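Local structure of ferredoxin--NADP reductase, apicoplast (Plasmodium falciparum, 3JQQ) at residues Ile213-Tyr218 / Asn227-Phe232; Asp221-Leu226 / Tyr244-Lys249; Tyr231-Lys234 / Ile240-His243. The protein transfers electrons between ferredoxin and NADP(H) through a bound FAD and may support the last step of isoprenoid precursor synthesis in the apicoplast. The protein carries 1 engineered substitution. All coordinates share one frame; numbering follows the deposited sequence.

How the interactions relate
The three contacts lie in the NADP(H)-binding part of the chain and belong to one beta-alpha-beta unit: strand 211-217, helix 226-235, strand 240-246, the two strands being parallel neighbours in the sheet. Interaction 1 packs the helix on the first strand, interaction 3 packs it on the second, and interaction 2 joins the loop before the helix to the far end of the second strand. Along the chain the segments of interactions 1 and 2 alternate, and interaction 3 starts on the helix where interaction 1 ends. The centres of interactions 2 and 3 are about 14 Å apart. The strand ends at interactions 1 and 2 carry residues that bind adenosine-2'-5'-diphosphate, whereas interaction 3 is packing remote from the nucleotide.

Interaction 1: residues Ile213-Tyr218 / Asn227-Phe232; sequences IYYGVY and NELEYF. With A2P (adenosine-2'-5'-diphosphate), chain J.
Leu229 of helix 226-235 reaches down between Ile213 and Tyr215 of strand 211-217, the first strand-to-helix step of a beta-alpha-beta unit in the parallel sheet of the NADP(H)-binding domain. The packed part is small and entirely buried. Each methyl of Leu229 has its own partner: CD1 lies 4.2 Å from Tyr215 CE2, and CD2 lies 4.4 Å from Ile213 CD1. The Tyr215 and Leu229 side chains cross at about a right angle, the methyl meeting the ring obliquely. With its CG anti to the backbone N (chi1 -173°), Tyr215 carries its ring along the helix-facing side of the sheet, where Val217 CG1 of the same strand sits 3.3 Å above one ring face, displaced toward the rim. The phenol end is polar but buried; its OH is hydrogen-bonded with Gly179 O and Leu224 N, which tie the ring to the loops beside it. Ile186 of helix 183-192 and Tyr244 of strand 240-246 also touch Leu229.

The looser side of the helix bears Asn227 and Glu230, both exposed and remote from the strand. At the other end of the contact, strand 211-217 runs out into the nucleotide pocket, where Gly216, Val217 and the partly exposed Tyr218 line the bound adenosine-2'-5'-diphosphate. The ribose lies close against the backbone, its O3' 3.1 Å from Val217 C, while phosphate oxygen O3P sits in the plane of the Tyr218 ring, at its edge, 3.7 Å from Tyr218 CD1.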
# COMPACT_ATOMS: atom_id res chain seq x y z
N ILE B 213 -10.77 20.53 5.00
CA ILE B 213 -9.77 19.58 4.55
C ILE B 213 -9.00 18.96 5.71
O ILE B 213 -8.46 19.67 6.55
CB ILE B 213 -8.79 20.23 3.56
CG1 ILE B 213 -9.56 20.96 2.46
CG2 ILE B 213 -7.85 19.19 2.97
CD1 ILE B 213 -8.72 21.31 1.26
N TYR B 214 -8.97 17.64 5.74
CA TYR B 214 -8.18 16.90 6.72
C TYR B 214 -7.09 16.16 5.97
O TYR B 214 -7.37 15.26 5.18
CB TYR B 214 -9.06 15.92 7.49
CG TYR B 214 -10.19 16.57 8.26
CD1 TYR B 214 -11.49 16.54 7.77
CD2 TYR B 214 -9.96 17.21 9.47
CE1 TYR B 214 -12.53 17.13 8.47
CE2 TYR B 214 -10.99 17.80 10.17
CZ TYR B 214 -12.27 17.76 9.67
OH TYR B 214 -13.29 18.35 10.37
N TYR B 215 -5.84 16.54 6.21
CA TYR B 215 -4.74 16.08 5.38
C TYR B 215 -3.61 15.53 6.23
O TYR B 215 -2.98 16.26 7.00
CB TYR B 215 -4.26 17.23 4.48
CG TYR B 215 -3.23 16.86 3.44
CD1 TYR B 215 -3.11 15.56 2.96
CD2 TYR B 215 -2.39 17.84 2.90
CE1 TYR B 215 -2.17 15.24 2.00
CE2 TYR B 215 -1.45 17.53 1.94
CZ TYR B 215 -1.34 16.23 1.49
OH TYR B 215 -0.41 15.91 0.53
N GLY B 216 -3.36 14.23 6.09
CA GLY B 216 -2.31 13.56 6.85
C GLY B 216 -1.06 13.35 6.02
O GLY B 216 -1.10 12.76 4.94
N VAL B 217 0.05 13.87 6.53
CA VAL B 217 1.35 13.70 5.90
C VAL B 217 2.39 13.53 7.00
O VAL B 217 2.08 13.68 8.18
CB VAL B 217 1.71 14.90 5.00
CG1 VAL B 217 0.83 14.92 3.76
CG2 VAL B 217 1.60 16.21 5.77
N TYR B 218 3.63 13.23 6.63
CA TYR B 218 4.69 12.99 7.61
C TYR B 218 5.05 14.24 8.41
O TYR B 218 5.07 14.22 9.65
CB TYR B 218 5.94 12.41 6.94
CG TYR B 218 7.07 12.15 7.91
CD1 TYR B 218 7.01 11.08 8.80
CD2 TYR B 218 8.18 12.97 7.95
CE1 TYR B 218 8.04 10.83 9.69
CE2 TYR B 218 9.21 12.74 8.85
CZ TYR B 218 9.14 11.67 9.71
OH TYR B 218 10.16 11.42 10.60
N ASN B 227 1.86 25.20 -1.99
CA ASN B 227 1.71 26.51 -2.63
C ASN B 227 0.25 26.84 -2.87
O ASN B 227 -0.25 27.88 -2.44
CB ASN B 227 2.45 26.55 -3.97
CG ASN B 227 3.95 26.58 -3.81
OD1 ASN B 227 4.47 26.77 -2.71
ND2 ASN B 227 4.67 26.40 -4.91
N GLU B 228 -0.43 25.95 -3.60
CA GLU B 228 -1.84 26.11 -3.90
C GLU B 228 -2.68 26.14 -2.63
O GLU B 228 -3.52 27.02 -2.45
CB GLU B 228 -2.32 24.98 -4.81
CG GLU B 228 -1.74 25.01 -6.22
CD GLU B 228 -0.32 24.47 -6.29
OE1 GLU B 228 0.24 24.45 -7.40
OE2 GLU B 228 0.22 24.06 -5.24
N LEU B 229 -2.44 25.18 -1.74
CA LEU B 229 -3.20 25.08 -0.50
C LEU B 229 -3.10 26.35 0.33
O LEU B 229 -4.09 26.81 0.90
CB LEU B 229 -2.77 23.86 0.32
CG LEU B 229 -3.20 22.47 -0.19
CD1 LEU B 229 -2.51 21.37 0.61
CD2 LEU B 229 -4.71 22.32 -0.14
N GLU B 230 -1.89 26.91 0.40
CA GLU B 230 -1.69 28.15 1.13
C GLU B 230 -2.31 29.33 0.39
O GLU B 230 -2.78 30.28 1.01
CB GLU B 230 -0.20 28.40 1.38
CG GLU B 230 0.36 27.60 2.55
CD GLU B 230 1.83 27.88 2.81
OE1 GLU B 230 2.56 28.19 1.85
OE2 GLU B 230 2.25 27.79 3.99
N TYR B 231 -2.34 29.26 -0.94
CA TYR B 231 -2.94 30.31 -1.74
C TYR B 231 -4.46 30.35 -1.56
O TYR B 231 -5.06 31.42 -1.54
CB TYR B 231 -2.59 30.16 -3.22
CG TYR B 231 -3.41 31.05 -4.13
CD1 TYR B 231 -3.03 32.37 -4.38
CD2 TYR B 231 -4.57 30.59 -4.73
CE1 TYR B 231 -3.77 33.19 -5.21
CE2 TYR B 231 -5.33 31.40 -5.56
CZ TYR B 231 -4.92 32.70 -5.79
OH TYR B 231 -5.67 33.51 -6.62
N PHE B 232 -5.07 29.18 -1.43
CA PHE B 232 -6.51 29.11 -1.24
C PHE B 232 -6.90 29.62 0.14
O PHE B 232 -7.93 30.29 0.29
CB PHE B 232 -7.02 27.68 -1.46
CG PHE B 232 -6.81 27.17 -2.86
CD1 PHE B 232 -6.20 25.95 -3.08
CD2 PHE B 232 -7.24 27.91 -3.96
CE1 PHE B 232 -6.01 25.47 -4.37
CE2 PHE B 232 -7.05 27.44 -5.25
CZ PHE B 232 -6.44 26.22 -5.45
P1 A2P J . 3.57 7.18 8.57
O1P A2P J . 3.27 6.50 9.88
O2P A2P J . 3.68 6.23 7.40
O3P A2P J . 4.67 8.22 8.65
P2 A2P J . 2.47 7.82 2.43
O4P A2P J . 1.46 8.25 1.39
O5P A2P J . 2.68 6.32 2.53
O6P A2P J . 3.74 8.63 2.43
O5' A2P J . 1.77 8.20 3.83
C5' A2P J . 1.01 9.40 3.94
C4' A2P J . 0.68 9.65 5.41
O4' A2P J . -0.31 8.71 5.85
C3' A2P J . 1.90 9.45 6.30
O3' A2P J . 1.91 10.49 7.28
C2' A2P J . 1.66 8.12 6.98
O2' A2P J . 2.25 8.06 8.27
C1' A2P J . 0.15 8.16 7.08
N9 A2P J . -0.42 6.83 7.44
C8 A2P J . 0.25 5.67 7.53
N7 A2P J . -0.58 4.66 7.90
C5 A2P J . -1.81 5.19 8.07
C6 A2P J . -3.15 4.69 8.45
N6 A2P J . -3.36 3.39 8.75
N1 A2P J . -4.17 5.58 8.50
C2 A2P J . -3.99 6.88 8.21
N3 A2P J . -2.80 7.40 7.85
C4 A2P J . -1.70 6.62 7.77

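Interaction 2: residues Asp221-Leu226 / Tyr244-Lys249; sequences DSILYL and YVFSYK. With A2P (adenosine-2'-5'-diphosphate), chain J.
Ile223 and Tyr244 make the main contact, a CH-pi interaction in which Ile223 CD1 stands over one face of the ring, 3.8 Å from the Tyr244 ring centroid and 16° off the ring normal. Ile223 stands roughly perpendicular to the Tyr244 side chain. Holding CG1 anti to the carbonyl carbon (chi1 -58°), Ile223 turns CD1 onto the ring while its other branch, CG2, approaches the rim at Tyr244 CE2, 3.8 Å away.

The remaining apolar contacts are lighter. Ile223 CD1 also meets the Phe246 ring at its edge, 4.1 Å from Phe246 CE1, so one methyl touches two aromatic rings in different ways. Leu226 CD2 reaches Tyr244 obliquely, 3.7 Å from Tyr244 OH.

The polar bonding of Ser247 OG is to the nucleotide. This serine, just past the strand, accepts a hydrogen bond at OG from the ribose O3' of adenosine-2'-5'-diphosphate, 2.8 Å away. Phosphate oxygen O3P lies 2.7 Å from the same Ser247 OG. The 2'-phosphate facing Ser247 is the group that distinguishes NADP(H) from NAD(H).

Tyr225 occupies the N-cap position of helix 226-235, so the loop 221-226 leads into that helix beside the outermost strand 240-246, with Tyr215 and Val217 of strand 211-217 packed against Ile223.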
# COMPACT_ATOMS: atom_id res chain seq x y z
N ASP B 221 7.12 19.63 5.50
CA ASP B 221 7.82 19.59 4.21
C ASP B 221 7.26 18.50 3.30
O ASP B 221 7.67 18.38 2.14
CB ASP B 221 9.32 19.39 4.41
CG ASP B 221 10.03 20.68 4.81
OD1 ASP B 221 9.35 21.63 5.25
OD2 ASP B 221 11.27 20.73 4.68
N SER B 222 6.33 17.70 3.82
CA SER B 222 5.75 16.61 3.05
C SER B 222 4.38 16.95 2.49
O SER B 222 3.79 16.16 1.76
CB SER B 222 5.67 15.33 3.90
OG SER B 222 6.97 14.90 4.29
N ILE B 223 3.87 18.14 2.82
CA ILE B 223 2.61 18.60 2.27
C ILE B 223 2.73 18.78 0.76
O ILE B 223 3.54 19.59 0.29
CB ILE B 223 2.14 19.93 2.90
CG1 ILE B 223 2.02 19.78 4.41
CG2 ILE B 223 0.82 20.37 2.29
CD1 ILE B 223 1.82 21.10 5.13
N LEU B 224 1.95 18.03 0.01
CA LEU B 224 1.95 18.15 -1.43
C LEU B 224 1.05 19.31 -1.85
O LEU B 224 -0.04 19.49 -1.30
CB LEU B 224 1.48 16.83 -2.07
CG LEU B 224 2.31 15.63 -1.59
CD1 LEU B 224 1.82 14.33 -2.20
CD2 LEU B 224 3.79 15.85 -1.90
N TYR B 225 1.51 20.10 -2.81
CA TYR B 225 0.76 21.25 -3.30
C TYR B 225 0.50 22.29 -2.21
O TYR B 225 -0.57 22.89 -2.13
CB TYR B 225 -0.54 20.81 -3.98
CG TYR B 225 -0.31 19.97 -5.22
CD1 TYR B 225 0.21 20.54 -6.38
CD2 TYR B 225 -0.60 18.61 -5.24
CE1 TYR B 225 0.43 19.78 -7.51
CE2 TYR B 225 -0.38 17.85 -6.37
CZ TYR B 225 0.14 18.44 -7.51
OH TYR B 225 0.36 17.69 -8.63
N LEU B 226 1.52 22.51 -1.38
CA LEU B 226 1.48 23.49 -0.30
C LEU B 226 1.29 24.92 -0.82
O LEU B 226 0.65 25.74 -0.18
CB LEU B 226 2.78 23.39 0.52
CG LEU B 226 2.83 23.86 1.98
CD1 LEU B 226 3.56 25.19 2.13
CD2 LEU B 226 1.43 23.92 2.61
N TYR B 244 -4.03 19.89 9.29
CA TYR B 244 -2.90 19.02 8.98
C TYR B 244 -2.59 18.06 10.13
O TYR B 244 -2.50 18.48 11.28
CB TYR B 244 -1.64 19.85 8.68
CG TYR B 244 -1.71 20.68 7.43
CD1 TYR B 244 -1.72 22.07 7.49
CD2 TYR B 244 -1.76 20.08 6.17
CE1 TYR B 244 -1.77 22.84 6.34
CE2 TYR B 244 -1.82 20.84 5.02
CZ TYR B 244 -1.82 22.22 5.11
OH TYR B 244 -1.88 22.98 3.97
N VAL B 245 -2.42 16.79 9.80
CA VAL B 245 -2.07 15.79 10.80
C VAL B 245 -0.72 15.17 10.45
O VAL B 245 -0.62 14.37 9.52
CB VAL B 245 -3.13 14.68 10.89
CG1 VAL B 245 -2.85 13.78 12.09
CG2 VAL B 245 -4.52 15.28 10.98
N PHE B 246 0.31 15.54 11.21
CA PHE B 246 1.67 15.09 10.91
C PHE B 246 2.03 13.82 11.67
O PHE B 246 1.92 13.77 12.90
CB PHE B 246 2.68 16.21 11.20
CG PHE B 246 2.39 17.50 10.47
CD1 PHE B 246 2.31 17.53 9.08
CD2 PHE B 246 2.22 18.68 11.16
CE1 PHE B 246 2.04 18.71 8.41
CE2 PHE B 246 1.95 19.87 10.50
CZ PHE B 246 1.87 19.88 9.12
N SER B 247 2.47 12.80 10.95
CA SER B 247 2.77 11.52 11.58
C SER B 247 4.10 11.51 12.34
O SER B 247 4.32 10.63 13.18
CB SER B 247 2.70 10.36 10.57
OG SER B 247 3.59 10.55 9.49
N TYR B 248 4.98 12.47 12.07
CA TYR B 248 6.26 12.53 12.77
C TYR B 248 6.05 12.80 14.26
O TYR B 248 6.78 12.28 15.11
CB TYR B 248 7.21 13.56 12.16
CG TYR B 248 7.12 14.93 12.78
CD1 TYR B 248 7.91 15.27 13.87
CD2 TYR B 248 6.26 15.89 12.27
CE1 TYR B 248 7.83 16.53 14.44
CE2 TYR B 248 6.18 17.15 12.83
CZ TYR B 248 6.96 17.46 13.92
OH TYR B 248 6.88 18.72 14.48
N LYS B 249 5.06 13.62 14.58
CA LYS B 249 4.69 13.89 15.97
C LYS B 249 4.26 12.61 16.67
O LYS B 249 5.09 11.83 17.14
CB LYS B 249 3.57 14.92 16.04
CG LYS B 249 4.03 16.36 15.86
CD LYS B 249 2.85 17.30 15.69
CE LYS B 249 3.32 18.73 15.46
NZ LYS B 249 2.22 19.61 14.97
P1 A2P J . 3.57 7.18 8.57
O1P A2P J . 3.27 6.50 9.88
O2P A2P J . 3.68 6.23 7.40
O3P A2P J . 4.67 8.22 8.65
P2 A2P J . 2.47 7.82 2.43
O4P A2P J . 1.46 8.25 1.39
O5P A2P J . 2.68 6.32 2.53
O6P A2P J . 3.74 8.63 2.43
O5' A2P J . 1.77 8.20 3.83
C5' A2P J . 1.01 9.40 3.94
C4' A2P J . 0.68 9.65 5.41
O4' A2P J . -0.31 8.71 5.85
C3' A2P J . 1.90 9.45 6.30
O3' A2P J . 1.91 10.49 7.28
C2' A2P J . 1.66 8.12 6.98
O2' A2P J . 2.25 8.06 8.27
C1' A2P J . 0.15 8.16 7.08
N9 A2P J . -0.42 6.83 7.44
C8 A2P J . 0.25 5.67 7.53
N7 A2P J . -0.58 4.66 7.90
C5 A2P J . -1.81 5.19 8.07
C6 A2P J . -3.15 4.69 8.45
N6 A2P J . -3.36 3.39 8.75
N1 A2P J . -4.17 5.58 8.50
C2 A2P J . -3.99 6.88 8.21
N3 A2P J . -2.80 7.40 7.85
C4 A2P J . -1.70 6.62 7.77

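Interaction 3: residues Tyr231-Lys234 / Ile240-His243; sequences YFQK and INIH
Helix 226-235 passes close to the start of strand 240-246, where the alpha carbons of Gln233 and Ile240 come within 6.1 Å, the nearest pair between residues 231-234 and 240-243. Ile240 makes contact here with both its branches: CG2 rests against the helix backbone, 3.7 Å from both Gln233 CA and Phe232 O, while CD1 extends to Phe232 CB at 4.2 Å. The torsion that sets CG1 of Ile240 anti to its backbone N (chi1 -157°) leaves CG2 between N and the carbonyl carbon, facing the helix backbone. Of the Phe232 side chain, CB makes the contact, since its ring turns off toward Leu189 of helix 183-192, which Ile240 also touches. This is the return half of the beta-alpha-beta unit, in which the chain leaves the helix and enters a strand parallel to and hydrogen-bonded with strand 211-217.

Gln233 supplies the polar margin. Extended beyond CG, its side chain slants across Ile242 and brings the amide over it from the helix side. Amide oxygen OE1 stands 3.7 Å from Ile242 CD1, and NE2 stops 3.5 Å from Ile242 N, a van der Waals approach. Asn241 points its CB away from the helix, yet OD1 curls back to within 4.4 Å of Gln233 NE2. On the side of the strand turned from the helix, the His243 ring meets that of Tyr214 with their planes at about 20°.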
# COMPACT_ATOMS: atom_id res chain seq x y z
N TYR B 231 -2.34 29.26 -0.94
CA TYR B 231 -2.94 30.31 -1.74
C TYR B 231 -4.46 30.35 -1.56
O TYR B 231 -5.06 31.42 -1.54
CB TYR B 231 -2.59 30.16 -3.22
CG TYR B 231 -3.41 31.05 -4.13
CD1 TYR B 231 -3.03 32.37 -4.38
CD2 TYR B 231 -4.57 30.59 -4.73
CE1 TYR B 231 -3.77 33.19 -5.21
CE2 TYR B 231 -5.33 31.40 -5.56
CZ TYR B 231 -4.92 32.70 -5.79
OH TYR B 231 -5.67 33.51 -6.62
N PHE B 232 -5.07 29.18 -1.43
CA PHE B 232 -6.51 29.11 -1.24
C PHE B 232 -6.90 29.62 0.14
O PHE B 232 -7.93 30.29 0.29
CB PHE B 232 -7.02 27.68 -1.46
CG PHE B 232 -6.81 27.17 -2.86
CD1 PHE B 232 -6.20 25.95 -3.08
CD2 PHE B 232 -7.24 27.91 -3.96
CE1 PHE B 232 -6.01 25.47 -4.37
CE2 PHE B 232 -7.05 27.44 -5.25
CZ PHE B 232 -6.44 26.22 -5.45
N GLN B 233 -6.10 29.30 1.14
CA GLN B 233 -6.39 29.69 2.51
C GLN B 233 -6.19 31.19 2.72
O GLN B 233 -6.83 31.79 3.59
CB GLN B 233 -5.52 28.89 3.49
CG GLN B 233 -6.12 28.72 4.87
CD GLN B 233 -5.49 27.59 5.66
OE1 GLN B 233 -4.38 27.15 5.35
NE2 GLN B 233 -6.19 27.11 6.68
N LYS B 234 -5.33 31.79 1.92
CA LYS B 234 -5.07 33.23 1.99
C LYS B 234 -6.14 34.03 1.23
O LYS B 234 -6.59 35.07 1.70
CB LYS B 234 -3.68 33.54 1.43
CG LYS B 234 -3.25 35.00 1.57
CD LYS B 234 -1.84 35.22 1.03
CE LYS B 234 -1.77 34.91 -0.46
NZ LYS B 234 -0.41 35.17 -1.03
N ILE B 240 -12.58 28.06 3.18
CA ILE B 240 -11.72 26.88 3.36
C ILE B 240 -11.02 26.82 4.72
O ILE B 240 -10.58 27.84 5.25
CB ILE B 240 -10.66 26.78 2.24
CG1 ILE B 240 -10.17 25.34 2.09
CG2 ILE B 240 -9.50 27.73 2.52
CD1 ILE B 240 -9.41 25.08 0.80
N ASN B 241 -10.93 25.61 5.27
CA ASN B 241 -10.26 25.37 6.53
C ASN B 241 -9.46 24.07 6.45
O ASN B 241 -10.04 23.00 6.24
CB ASN B 241 -11.27 25.30 7.68
CG ASN B 241 -10.61 25.26 9.05
OD1 ASN B 241 -9.54 25.81 9.25
ND2 ASN B 241 -11.27 24.60 10.00
N ILE B 242 -8.15 24.16 6.60
CA ILE B 242 -7.28 23.00 6.44
C ILE B 242 -6.69 22.51 7.76
O ILE B 242 -6.03 23.26 8.47
CB ILE B 242 -6.10 23.30 5.50
CG1 ILE B 242 -6.60 23.77 4.14
CG2 ILE B 242 -5.20 22.07 5.36
CD1 ILE B 242 -5.51 24.35 3.25
N HIS B 243 -6.94 21.24 8.08
CA HIS B 243 -6.35 20.63 9.27
C HIS B 243 -5.26 19.63 8.87
O HIS B 243 -5.54 18.63 8.19
CB HIS B 243 -7.42 19.94 10.11
CG HIS B 243 -8.49 20.87 10.61
ND1 HIS B 243 -8.24 21.89 11.51
CD2 HIS B 243 -9.82 20.94 10.33
CE1 HIS B 243 -9.36 22.54 11.77
NE2 HIS B 243 -10.33 21.98 11.06